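Local structure of trichothecene 3-O-acetyltransferase (Gibberella zeae, 2RKV) at residues 263-268 against 412-417; 268-273 against 287-292; 272-277 against 317-322; 278-283 against 430-435. The protein transfers the acetyl group of acetyl coenzyme A to the 3-hydroxyl of trichothecene mycotoxins such as deoxynivalenol and T-2 toxin. All coordinates share one frame; numbering follows the deposited sequence.

Contact 1. Residues 263-268 against 412-417. With ZBA (12,13-Epoxytrichothec-9-ene-3,4,8,15-tetrol-4,15-diacetate-8-isovalerate), chain D.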
# COMPACT_ATOMS: atom_id res chain seq x y z
N ASP A 263 8.40 -11.39 -7.56
CA ASP A 263 8.95 -11.01 -8.87
C ASP A 263 8.15 -11.64 -10.02
O ASP A 263 7.81 -10.98 -11.01
CB ASP A 263 10.38 -11.53 -9.03
CG ASP A 263 11.40 -10.79 -8.18
OD1 ASP A 263 11.12 -9.69 -7.64
OD2 ASP A 263 12.51 -11.34 -8.04
N ALA A 264 7.89 -12.94 -9.89
CA ALA A 264 7.24 -13.72 -10.95
C ALA A 264 5.81 -13.22 -11.21
O ALA A 264 5.42 -13.02 -12.36
CB ALA A 264 7.26 -15.21 -10.60
N LEU A 265 5.05 -13.00 -10.14
CA LEU A 265 3.69 -12.48 -10.31
C LEU A 265 3.71 -11.06 -10.87
O LEU A 265 2.92 -10.72 -11.75
CB LEU A 265 2.90 -12.52 -8.99
CG LEU A 265 1.44 -12.05 -9.13
CD1 LEU A 265 0.69 -12.78 -10.26
CD2 LEU A 265 0.67 -12.14 -7.81
N SER A 266 4.60 -10.22 -10.35
CA SER A 266 4.74 -8.87 -10.86
C SER A 266 5.04 -8.89 -12.38
O SER A 266 4.41 -8.16 -13.15
CB SER A 266 5.83 -8.11 -10.09
OG SER A 266 5.50 -8.02 -8.70
N ALA A 267 5.97 -9.76 -12.78
CA ALA A 267 6.35 -9.90 -14.19
C ALA A 267 5.19 -10.39 -15.06
O ALA A 267 4.98 -9.89 -16.18
CB ALA A 267 7.54 -10.84 -14.32
N PHE A 268 4.44 -11.36 -14.53
CA PHE A 268 3.31 -11.95 -15.23
C PHE A 268 2.23 -10.90 -15.49
O PHE A 268 1.60 -10.87 -16.55
CB PHE A 268 2.75 -13.12 -14.41
CG PHE A 268 1.58 -13.81 -15.03
CD1 PHE A 268 1.74 -14.63 -16.15
CD2 PHE A 268 0.30 -13.65 -14.49
CE1 PHE A 268 0.64 -15.28 -16.72
CE2 PHE A 268 -0.80 -14.29 -15.06
CZ PHE A 268 -0.63 -15.10 -16.18
N MET A 412 -1.93 -0.80 -8.94
CA MET A 412 -2.15 -2.19 -8.54
C MET A 412 -1.57 -2.47 -7.17
O MET A 412 -0.60 -1.84 -6.77
CB MET A 412 -1.53 -3.15 -9.55
CG MET A 412 -1.94 -2.90 -10.98
SD MET A 412 -1.15 -4.08 -12.09
CE MET A 412 -1.78 -3.44 -13.64
N TYR A 413 -2.20 -3.41 -6.46
CA TYR A 413 -1.70 -3.89 -5.16
C TYR A 413 -1.68 -5.41 -5.09
O TYR A 413 -2.50 -6.09 -5.72
CB TYR A 413 -2.58 -3.38 -4.01
CG TYR A 413 -2.63 -1.88 -3.92
CD1 TYR A 413 -3.66 -1.16 -4.53
CD2 TYR A 413 -1.63 -1.18 -3.24
CE1 TYR A 413 -3.69 0.24 -4.47
CE2 TYR A 413 -1.66 0.22 -3.17
CZ TYR A 413 -2.69 0.92 -3.78
OH TYR A 413 -2.71 2.30 -3.71
N PHE A 414 -0.74 -5.96 -4.31
CA PHE A 414 -0.88 -7.33 -3.82
C PHE A 414 -1.31 -7.24 -2.36
O PHE A 414 -0.72 -6.49 -1.57
CB PHE A 414 0.43 -8.13 -3.86
CG PHE A 414 0.99 -8.34 -5.25
CD1 PHE A 414 0.22 -8.15 -6.39
CD2 PHE A 414 2.31 -8.77 -5.41
CE1 PHE A 414 0.75 -8.37 -7.66
CE2 PHE A 414 2.86 -8.98 -6.68
CZ PHE A 414 2.07 -8.77 -7.81
N MET A 415 -2.34 -8.01 -2.00
CA MET A 415 -2.76 -8.10 -0.61
C MET A 415 -1.74 -8.86 0.23
O MET A 415 -0.88 -9.56 -0.33
CB MET A 415 -4.12 -8.80 -0.53
CG MET A 415 -5.26 -8.08 -1.27
SD MET A 415 -5.49 -6.36 -0.72
CE MET A 415 -4.58 -5.46 -1.96
N PRO A 416 -1.80 -8.72 1.57
CA PRO A 416 -1.00 -9.63 2.38
C PRO A 416 -1.31 -11.08 2.00
O PRO A 416 -2.48 -11.45 1.84
CB PRO A 416 -1.43 -9.29 3.82
CG PRO A 416 -1.93 -7.87 3.73
CD PRO A 416 -2.57 -7.75 2.38
N LYS A 417 -0.27 -11.87 1.79
CA LYS A 417 -0.39 -13.26 1.36
C LYS A 417 -1.22 -14.06 2.37
O LYS A 417 -0.97 -13.98 3.58
CB LYS A 417 1.02 -13.86 1.22
CG LYS A 417 1.07 -15.23 0.59
CD LYS A 417 2.46 -15.87 0.78
CE LYS A 417 2.55 -16.64 2.10
NZ LYS A 417 2.97 -15.78 3.24
O18 ZBA D . -1.41 7.19 -7.73
C44 ZBA D . -1.52 7.85 -6.78
C45 ZBA D . -1.78 9.31 -6.75
C46 ZBA D . -3.17 9.60 -6.38
C48 ZBA D . -4.08 8.99 -7.32
C47 ZBA D . -3.61 11.03 -6.41
O17 ZBA D . -1.44 7.32 -5.56
C31 ZBA D . -1.41 5.90 -5.36
C30 ZBA D . -0.02 5.35 -5.48
C32 ZBA D . -2.07 5.66 -4.06
C39 ZBA D . -3.52 6.09 -4.01
C33 ZBA D . -1.42 5.16 -3.05
C34 ZBA D . -0.00 4.75 -3.08
O10 ZBA D . -0.04 3.32 -3.28
C29 ZBA D . 0.82 5.39 -4.21
C38 ZBA D . 1.10 6.84 -3.83
O12 ZBA D . 1.28 7.63 -5.00
C40 ZBA D . 2.18 8.60 -5.05
C41 ZBA D . 2.13 9.29 -6.39
O13 ZBA D . 2.91 8.90 -4.23
C28 ZBA D . 2.19 4.60 -4.37
C37 ZBA D . 3.17 5.24 -5.36
C35 ZBA D . 1.82 3.16 -4.73
C25 ZBA D . 1.18 2.68 -3.48
C36 ZBA D . 1.83 2.51 -6.01
O11 ZBA D . 2.94 2.37 -5.15
C27 ZBA D . 2.82 4.35 -2.96
C26 ZBA D . 2.20 3.06 -2.45
O16 ZBA D . 1.66 3.18 -1.17
O14 ZBA D . 4.21 4.09 -3.20
C42 ZBA D . 5.21 4.31 -2.36
O15 ZBA D . 6.34 4.08 -2.63
C43 ZBA D . 4.73 4.80 -1.09

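Contact 2. Residues 268-273 against 287-292. With COA (coenzyme A), chain B.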
# COMPACT_ATOMS: atom_id res chain seq x y z
N PHE A 268 4.44 -11.36 -14.53
CA PHE A 268 3.31 -11.95 -15.23
C PHE A 268 2.23 -10.90 -15.49
O PHE A 268 1.60 -10.87 -16.55
CB PHE A 268 2.75 -13.12 -14.41
CG PHE A 268 1.58 -13.81 -15.03
CD1 PHE A 268 1.74 -14.63 -16.15
CD2 PHE A 268 0.30 -13.65 -14.49
CE1 PHE A 268 0.64 -15.28 -16.72
CE2 PHE A 268 -0.80 -14.29 -15.06
CZ PHE A 268 -0.63 -15.10 -16.18
N ILE A 269 2.04 -10.02 -14.52
CA ILE A 269 1.06 -8.94 -14.66
C ILE A 269 1.50 -7.91 -15.71
O ILE A 269 0.69 -7.50 -16.56
CB ILE A 269 0.72 -8.29 -13.29
CG1 ILE A 269 -0.09 -9.28 -12.45
CG2 ILE A 269 -0.07 -7.01 -13.49
CD1 ILE A 269 -0.20 -8.89 -10.97
N TRP A 270 2.78 -7.52 -15.67
CA TRP A 270 3.32 -6.57 -16.65
C TRP A 270 3.18 -7.15 -18.06
O TRP A 270 2.74 -6.46 -18.99
CB TRP A 270 4.78 -6.25 -16.35
CG TRP A 270 5.35 -5.05 -17.08
CD1 TRP A 270 4.66 -4.11 -17.80
CD2 TRP A 270 6.72 -4.65 -17.10
NE1 TRP A 270 5.54 -3.15 -18.28
CE2 TRP A 270 6.81 -3.47 -17.87
CE3 TRP A 270 7.90 -5.19 -16.55
CZ2 TRP A 270 8.03 -2.80 -18.10
CZ3 TRP A 270 9.11 -4.54 -16.78
CH2 TRP A 270 9.16 -3.36 -17.55
N LYS A 271 3.52 -8.43 -18.19
CA LYS A 271 3.44 -9.12 -19.48
C LYS A 271 2.00 -9.22 -19.97
O LYS A 271 1.71 -8.93 -21.15
CB LYS A 271 4.08 -10.51 -19.36
CG LYS A 271 4.09 -11.32 -20.66
CD LYS A 271 4.82 -12.65 -20.47
CE LYS A 271 6.24 -12.48 -19.91
NZ LYS A 271 7.14 -11.55 -20.66
N SER A 272 1.09 -9.61 -19.08
CA SER A 272 -0.33 -9.77 -19.42
C SER A 272 -1.01 -8.44 -19.76
O SER A 272 -1.76 -8.36 -20.74
CB SER A 272 -1.11 -10.48 -18.30
OG SER A 272 -0.59 -11.78 -18.06
N ALA A 273 -0.75 -7.40 -18.96
CA ALA A 273 -1.23 -6.05 -19.30
C ALA A 273 -0.70 -5.61 -20.66
O ALA A 273 -1.45 -5.08 -21.48
CB ALA A 273 -0.87 -5.02 -18.21
N THR A 287 6.75 1.39 -22.20
CA THR A 287 6.04 0.97 -20.99
C THR A 287 6.99 1.01 -19.81
O THR A 287 8.14 0.54 -19.89
CB THR A 287 5.36 -0.43 -21.12
OG1 THR A 287 4.72 -0.78 -19.88
CG2 THR A 287 6.35 -1.53 -21.49
N GLU A 288 6.52 1.59 -18.71
CA GLU A 288 7.32 1.66 -17.49
C GLU A 288 6.61 0.93 -16.35
O GLU A 288 5.44 1.17 -16.09
CB GLU A 288 7.58 3.11 -17.09
CG GLU A 288 8.56 3.25 -15.93
CD GLU A 288 8.80 4.70 -15.55
OE1 GLU A 288 7.81 5.41 -15.29
OE2 GLU A 288 9.98 5.12 -15.50
N PHE A 289 7.33 0.00 -15.72
CA PHE A 289 6.85 -0.64 -14.49
C PHE A 289 7.44 0.14 -13.31
O PHE A 289 8.66 0.33 -13.25
CB PHE A 289 7.32 -2.10 -14.42
CG PHE A 289 6.58 -2.95 -13.41
CD1 PHE A 289 5.56 -3.79 -13.81
CD2 PHE A 289 6.94 -2.92 -12.05
CE1 PHE A 289 4.89 -4.61 -12.88
CE2 PHE A 289 6.25 -3.73 -11.11
CZ PHE A 289 5.23 -4.57 -11.53
N CYS A 290 6.57 0.58 -12.39
CA CYS A 290 7.02 1.28 -11.19
C CYS A 290 6.67 0.37 -10.02
O CYS A 290 5.48 0.10 -9.79
CB CYS A 290 6.28 2.61 -11.03
SG CYS A 290 6.40 3.74 -12.47
N ARG A 291 7.68 -0.11 -9.31
CA ARG A 291 7.47 -1.09 -8.23
C ARG A 291 7.82 -0.50 -6.86
O ARG A 291 8.93 -0.04 -6.66
CB ARG A 291 8.32 -2.34 -8.47
CG ARG A 291 7.97 -3.52 -7.59
CD ARG A 291 9.07 -4.58 -7.63
NE ARG A 291 8.63 -5.90 -7.17
CZ ARG A 291 9.39 -6.99 -7.23
NH1 ARG A 291 10.62 -6.89 -7.74
NH2 ARG A 291 8.94 -8.16 -6.80
N ALA A 292 6.86 -0.51 -5.93
CA ALA A 292 7.13 -0.03 -4.57
C ALA A 292 8.07 -0.99 -3.85
O ALA A 292 7.90 -2.21 -3.90
CB ALA A 292 5.84 0.13 -3.78
N1A COA B . 18.47 -18.61 -3.76
C2A COA B . 17.18 -18.66 -4.24
N3A COA B . 16.25 -17.74 -3.81
C4A COA B . 16.61 -16.79 -2.90
C5A COA B . 17.92 -16.73 -2.41
C6A COA B . 18.86 -17.66 -2.84
N6A COA B . 20.02 -17.78 -2.18
N7A COA B . 17.99 -15.70 -1.53
C8A COA B . 16.77 -15.10 -1.47
N9A COA B . 15.92 -15.77 -2.31
C1B COA B . 14.49 -15.51 -2.51
C2B COA B . 13.71 -15.95 -1.29
O2B COA B . 13.50 -17.33 -1.30
C3B COA B . 12.44 -15.16 -1.46
O3B COA B . 11.69 -15.72 -2.49
P3B COA B . 10.30 -16.44 -2.20
O7A COA B . 9.40 -15.45 -1.49
O8A COA B . 10.62 -17.63 -1.34
O9A COA B . 9.73 -16.88 -3.52
C4B COA B . 12.93 -13.87 -2.06
O4B COA B . 14.20 -14.12 -2.63
C5B COA B . 12.99 -12.78 -1.02
O5B COA B . 13.22 -11.66 -1.82
P1A COA B . 12.92 -10.20 -1.28
O1A COA B . 13.40 -10.05 0.16
O2A COA B . 13.53 -9.20 -2.23
O3A COA B . 11.33 -10.09 -1.14
P2A COA B . 10.23 -10.34 -2.27
O4A COA B . 9.18 -11.27 -1.69
O5A COA B . 10.81 -10.76 -3.59
O6A COA B . 9.60 -8.89 -2.45
CBP COA B . 9.66 -6.53 -2.68
CCP COA B . 10.31 -7.85 -3.09
CDP COA B . 8.19 -6.53 -3.11
CEP COA B . 10.35 -5.38 -3.41
CAP COA B . 9.79 -6.41 -1.16
OAP COA B . 11.15 -6.40 -0.77
C9P COA B . 9.17 -5.16 -0.63
O9P COA B . 9.94 -4.00 -0.55
N8P COA B . 7.89 -5.27 -0.27
C7P COA B . 7.13 -4.15 0.22
C6P COA B . 6.69 -3.26 -0.93
C5P COA B . 5.88 -2.15 -0.33
O5P COA B . 6.31 -1.53 0.66
N4P COA B . 4.70 -1.91 -0.91

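Contact 3. Residues 272-277 against 317-322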
# COMPACT_ATOMS: atom_id res chain seq x y z
N SER A 272 1.09 -9.61 -19.08
CA SER A 272 -0.33 -9.77 -19.42
C SER A 272 -1.01 -8.44 -19.76
O SER A 272 -1.76 -8.36 -20.74
CB SER A 272 -1.11 -10.48 -18.30
OG SER A 272 -0.59 -11.78 -18.06
N ALA A 273 -0.75 -7.40 -18.96
CA ALA A 273 -1.23 -6.05 -19.30
C ALA A 273 -0.70 -5.61 -20.66
O ALA A 273 -1.45 -5.08 -21.48
CB ALA A 273 -0.87 -5.02 -18.21
N SER A 274 0.59 -5.84 -20.90
CA SER A 274 1.22 -5.41 -22.15
C SER A 274 0.61 -6.15 -23.33
O SER A 274 0.28 -5.53 -24.34
CB SER A 274 2.74 -5.57 -22.09
OG SER A 274 3.29 -4.74 -21.08
N ARG A 275 0.43 -7.46 -23.17
CA ARG A 275 -0.22 -8.30 -24.18
C ARG A 275 -1.61 -7.77 -24.58
O ARG A 275 -1.87 -7.55 -25.76
CB ARG A 275 -0.31 -9.75 -23.72
CG ARG A 275 -1.03 -10.69 -24.71
CD ARG A 275 -0.91 -12.16 -24.31
NE ARG A 275 -1.57 -12.46 -23.04
CZ ARG A 275 -0.94 -12.61 -21.87
NH1 ARG A 275 -1.64 -12.87 -20.77
NH2 ARG A 275 0.38 -12.50 -21.80
N VAL A 276 -2.50 -7.56 -23.60
CA VAL A 276 -3.85 -7.07 -23.94
C VAL A 276 -3.82 -5.65 -24.52
O VAL A 276 -4.66 -5.30 -25.36
CB VAL A 276 -4.89 -7.19 -22.78
CG1 VAL A 276 -4.96 -8.62 -22.25
CG2 VAL A 276 -4.59 -6.20 -21.67
N ARG A 277 -2.86 -4.85 -24.08
CA ARG A 277 -2.72 -3.48 -24.56
C ARG A 277 -2.31 -3.41 -26.04
O ARG A 277 -2.56 -2.40 -26.70
CB ARG A 277 -1.78 -2.66 -23.67
CG ARG A 277 -2.46 -2.24 -22.37
CD ARG A 277 -1.50 -1.75 -21.32
NE ARG A 277 -2.27 -1.23 -20.18
CZ ARG A 277 -1.74 -0.75 -19.06
NH1 ARG A 277 -0.42 -0.74 -18.87
NH2 ARG A 277 -2.55 -0.30 -18.11
N SER A 317 10.73 -0.32 -20.94
CA SER A 317 10.82 -1.20 -22.11
C SER A 317 9.75 -0.76 -23.10
O SER A 317 9.34 0.41 -23.10
CB SER A 317 10.65 -2.67 -21.68
OG SER A 317 10.90 -3.58 -22.75
N THR A 318 9.33 -1.68 -23.97
CA THR A 318 8.19 -1.42 -24.86
C THR A 318 7.13 -2.49 -24.67
O THR A 318 7.43 -3.62 -24.27
CB THR A 318 8.59 -1.36 -26.36
OG1 THR A 318 9.11 -2.63 -26.78
CG2 THR A 318 9.63 -0.25 -26.62
N ILE A 319 5.89 -2.13 -24.95
CA ILE A 319 4.75 -3.04 -24.85
C ILE A 319 5.01 -4.38 -25.57
O ILE A 319 4.79 -5.44 -25.00
CB ILE A 319 3.47 -2.34 -25.36
CG1 ILE A 319 3.12 -1.18 -24.41
CG2 ILE A 319 2.31 -3.32 -25.52
CD1 ILE A 319 2.49 -1.61 -23.09
N GLY A 320 5.50 -4.31 -26.80
CA GLY A 320 5.79 -5.53 -27.57
C GLY A 320 6.88 -6.40 -26.97
O GLY A 320 6.73 -7.63 -26.91
N GLU A 321 7.97 -5.77 -26.52
CA GLU A 321 9.09 -6.52 -25.94
C GLU A 321 8.65 -7.22 -24.66
O GLU A 321 8.94 -8.40 -24.46
CB GLU A 321 10.28 -5.60 -25.66
CG GLU A 321 11.56 -6.35 -25.29
N ILE A 322 7.93 -6.50 -23.80
CA ILE A 322 7.45 -7.09 -22.54
C ILE A 322 6.46 -8.23 -22.78
O ILE A 322 6.56 -9.27 -22.14
CB ILE A 322 6.86 -6.01 -21.59
CG1 ILE A 322 7.95 -5.02 -21.17
CG2 ILE A 322 6.21 -6.65 -20.35
CD1 ILE A 322 9.14 -5.64 -20.42

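Contact 4. Residues 278-283 against 430-435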
# COMPACT_ATOMS: atom_id res chain seq x y z
N LEU A 278 -1.68 -4.47 -26.53
CA LEU A 278 -1.33 -4.59 -27.95
C LEU A 278 -2.56 -4.47 -28.85
O LEU A 278 -2.44 -4.12 -30.03
CB LEU A 278 -0.63 -5.91 -28.24
CG LEU A 278 0.85 -6.03 -27.84
CD1 LEU A 278 1.27 -7.49 -27.89
CD2 LEU A 278 1.74 -5.16 -28.73
N GLU A 279 -3.73 -4.78 -28.29
CA GLU A 279 -4.99 -4.68 -29.03
C GLU A 279 -5.45 -3.23 -29.25
O GLU A 279 -6.35 -2.99 -30.06
CB GLU A 279 -6.08 -5.51 -28.35
CG GLU A 279 -5.77 -7.00 -28.25
CD GLU A 279 -5.43 -7.63 -29.60
OE1 GLU A 279 -6.20 -7.43 -30.56
OE2 GLU A 279 -4.39 -8.32 -29.68
N ARG A 280 -4.84 -2.28 -28.55
CA ARG A 280 -5.21 -0.87 -28.70
C ARG A 280 -4.06 0.09 -29.00
O ARG A 280 -4.30 1.22 -29.42
CB ARG A 280 -6.05 -0.37 -27.52
CG ARG A 280 -5.36 -0.43 -26.17
CD ARG A 280 -6.19 0.27 -25.11
NE ARG A 280 -5.54 0.23 -23.81
CZ ARG A 280 -4.67 1.13 -23.36
NH1 ARG A 280 -4.34 2.18 -24.10
NH2 ARG A 280 -4.13 0.99 -22.15
N ILE A 281 -2.83 -0.34 -28.76
CA ILE A 281 -1.65 0.48 -29.09
C ILE A 281 -0.53 -0.35 -29.74
O ILE A 281 -0.54 -1.58 -29.68
CB ILE A 281 -1.10 1.26 -27.85
CG1 ILE A 281 -0.96 0.33 -26.64
CG2 ILE A 281 -1.97 2.50 -27.55
CD1 ILE A 281 -0.79 1.03 -25.31
N ASP A 282 0.42 0.33 -30.37
CA ASP A 282 1.52 -0.34 -31.06
C ASP A 282 2.53 -0.96 -30.09
O ASP A 282 2.76 -0.43 -29.00
CB ASP A 282 2.25 0.62 -32.00
CG ASP A 282 3.13 -0.10 -33.01
OD1 ASP A 282 2.57 -0.80 -33.88
OD2 ASP A 282 4.36 0.02 -32.93
N GLY A 283 3.13 -2.07 -30.50
CA GLY A 283 4.17 -2.73 -29.70
C GLY A 283 5.38 -1.86 -29.39
O GLY A 283 6.12 -2.12 -28.44
N ARG A 430 -8.35 0.50 -17.42
CA ARG A 430 -9.44 0.99 -18.26
C ARG A 430 -10.27 -0.19 -18.77
O ARG A 430 -9.76 -1.31 -18.93
CB ARG A 430 -8.93 1.90 -19.39
CG ARG A 430 -8.22 1.21 -20.56
CD ARG A 430 -7.89 2.22 -21.66
NE ARG A 430 -6.93 3.22 -21.18
CZ ARG A 430 -6.62 4.35 -21.79
NH1 ARG A 430 -7.20 4.68 -22.94
NH2 ARG A 430 -5.73 5.17 -21.25
N ASP A 431 -11.56 0.06 -18.99
CA ASP A 431 -12.51 -1.01 -19.29
C ASP A 431 -12.05 -1.96 -20.40
O ASP A 431 -12.18 -3.18 -20.27
CB ASP A 431 -13.88 -0.42 -19.64
CG ASP A 431 -14.61 0.15 -18.44
OD1 ASP A 431 -14.15 -0.05 -17.29
OD2 ASP A 431 -15.66 0.80 -18.65
N GLU A 432 -11.52 -1.41 -21.48
CA GLU A 432 -11.16 -2.27 -22.61
C GLU A 432 -10.01 -3.22 -22.29
O GLU A 432 -10.01 -4.35 -22.75
CB GLU A 432 -10.94 -1.48 -23.91
CG GLU A 432 -9.80 -0.49 -23.92
CD GLU A 432 -9.80 0.34 -25.18
OE1 GLU A 432 -10.05 1.56 -25.09
OE2 GLU A 432 -9.56 -0.22 -26.28
N ASP A 433 -9.06 -2.75 -21.47
CA ASP A 433 -7.99 -3.59 -20.92
C ASP A 433 -8.52 -4.64 -19.94
O ASP A 433 -8.18 -5.81 -20.04
CB ASP A 433 -6.95 -2.72 -20.21
CG ASP A 433 -6.08 -1.94 -21.18
OD1 ASP A 433 -6.22 -2.10 -22.41
OD2 ASP A 433 -5.25 -1.15 -20.69
N MET A 434 -9.35 -4.20 -19.00
CA MET A 434 -9.93 -5.13 -18.02
C MET A 434 -10.74 -6.24 -18.69
O MET A 434 -10.60 -7.41 -18.33
CB MET A 434 -10.77 -4.38 -16.99
CG MET A 434 -11.26 -5.26 -15.84
SD MET A 434 -9.93 -5.66 -14.67
CE MET A 434 -9.86 -4.14 -13.73
N ASP A 435 -11.58 -5.87 -19.66
CA ASP A 435 -12.43 -6.84 -20.35
C ASP A 435 -11.60 -7.86 -21.12
O ASP A 435 -11.87 -9.06 -21.06
CB ASP A 435 -13.42 -6.14 -21.30
CG ASP A 435 -14.46 -5.32 -20.56
OD1 ASP A 435 -14.77 -5.63 -19.39
OD2 ASP A 435 -14.98 -4.35 -21.17

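Contact 1. Residues 263-268 against 412-417
Phe414 reaches from the end of strand 411-414 to helix 261-277, where Leu265 and Ser266 receive its ring. The strand arrives with Met412, whose side chain points along the same side of the sheet; its SD lies 3.4 Å from CG2 of Ile269, one turn further on the helix. Tyr413 points to the other side and serves the substrate pocket. Its OH donates a hydrogen bond of 2.9 Å to O10 of the bound T-2 toxin; this oxygen lies at the edge of the Tyr413 ring, near its plane. The strand belongs to the seven-stranded mixed sheet of this BAHD-family enzyme, and its backbone pairs with strand 375-379. One strand therefore touches toxin on one side and buried helix on the other. Phe414 carries the helix contact. With CG anti to the carbonyl carbon (chi1 -63°), its ring extends toward the helix, and the Leu265 and Phe414 side chains pass each other in opposite directions. Leu265 CD2 makes a CH-pi contact over one face, 3.9 Å from the Phe414 ring centroid and 22° off the normal. Leu265 CG also meets Phe414 CZ at 3.6 Å. Ser266 OG approaches obliquely, 3.5 Å from Phe414 CE2, while its polar need is met by the backbone O of Asp262.

Contact 2. Residues 268-273 against 287-292
Phe289 lies against the face of the Trp270 indole, and the indole NE1 reaches Thr287. This is helix-on-sheet packing. Helix 261-277 runs roughly antiparallel to strand 286-294, the next strand in the chain, and covers one face of the seven-stranded sheet of the BAHD fold. The axes of the two short segments come within 10.4 Å.

The polar link is one hydrogen bond. Trp270 NE1 donates to Thr287 OG1 at 3.0 Å, nearly straight at 177°, with the acceptor in the indole plane. Thr287 OG1 is also hydrogen-bonded to the backbone O of Thr373, so this buried hydroxyl has two partners. The Thr373 bond would orient the hydroxyl; the in-plane NE1 bond would limit rotation of the indole.

The apolar contacts lie over the indole face. Trp270 CG stands anti to the backbone N (chi1 -166°), which sends the ring system toward the strand. Phe289 CB then sits 3.5 Å from the centroid of the Trp270 six-membered ring, 3° off its normal, as a CH-pi contact. Beside it, Phe289 CD1 is 3.5 Å from Trp270 CG. The two aromatic planes meet obliquely. Val375 of the neighbouring strand 375-379 touches both side chains.

Further along, the strand lines the coenzyme A site. Arg291 makes salt bridges to Asp262 and Asp263 near the start of the helix, and one face of its guanidinium lies toward the pantetheine carbons, with NH2 4.0 Å from CCP. Next to it, the backbone O of Ala292 lies 3.4 Å from C6P of coenzyme A.

Contact 3. Residues 272-277 against 317-322
Ser274 packs against both Ile319 and Ile322. The last turns of helix 261-277 meet here a strand-to-helix junction, where strand 310-318 of the main sheet passes straight into helix 319-324. Thr318 is the N-cap of that second helix; its OG1 accepts a weak capping bond from Glu321 N.

Along the first helix, Ser274 points at the junction, and its CA is 5.0 Å from that of Ile319. Its OG is anti to the carbonyl carbon (chi1 -63°) and turns back to bond the O of Trp270 one turn earlier. The polar end is thus satisfied within its own helix, and the hydroxyl can lie among methyl groups. Ile322 CG2 is 3.6 Å from Ser274 OG, and Ile319 CD1 lies 3.8 Å from the same atom. Ser274 CB lies 3.6 Å from Ile319 O. The backbone of the first helix takes part as well: Ile319 CG2 closes on Ser274 O at 3.2 Å, a tight contact.

Arg277 starts toward the junction but its end leads away. Its guanidinium goes to Asp433, Ser374 and Ser410, and Ala273 CB sits over one of its faces. What remains for the junction is the aliphatic stem, with Arg277 CD 4.4 Å from Ile319 CD1.

Contact 4. Residues 278-283 against 430-435
Arg280 grips Asp433 side-on with two nitrogens, and this salt bridge is the tight part of the contact. Arg280 NE reaches Asp433 OD1 at 2.8 Å, and Arg280 NH2 reaches Asp433 OD2 at the same distance. Both oxygens are met on the syn side and lie near the guanidinium plane. The Arg280 chain is extended from CG to NE, and a chi4 of 89° turns the guanidinium edge to Asp433. Arg430 then lies flat on one face of that guanidinium, with centres 4.1 Å apart and planes at 7°. The like charges are probably offset by Asp433, which also binds Arg277 NE, and by Glu409, which forms a salt bridge with Arg430 NE. Arg280 NH2 also bonds the O of Ser372.

The contact joins the loop after helix 261-277 to Arg430, the N-cap where strand 423-430 of the large sheet becomes helix 431-439. Asp433 lies in the first turn, where the helix end would probably favour a negative charge.

The looser side is at Glu432, which is exposed to solvent. Glu432 OE2 is 3.6 Å from Arg280 CD but 4.7 Å from Arg280 NE. Its salt bridge is with Arg436 NH1.

In the fold
Contacts 1, 2 and 3 follow one another along helix 261-277, and contact 4 takes the loop just after it. The first three centres are about 10 and 8 Å apart in turn, and contact 4 lies about 10 Å beyond contact 3. Contacts 1 and 2 seat the helix on strands 411-414 and 286-294; contact 3 packs it on helix 319-324, which follows the edge strand 310-318. Contacts 2 and 3 are nested within the loop closed by contact 1, and contact 4 crosses all three. Probable backbone hydrogen bonds join neighbours: Thr287 N to Ser317 O between contacts 2 and 3, Gly320 N to Gly283 O between 3 and 4. The row runs from the ligand sites to the periphery of the fold.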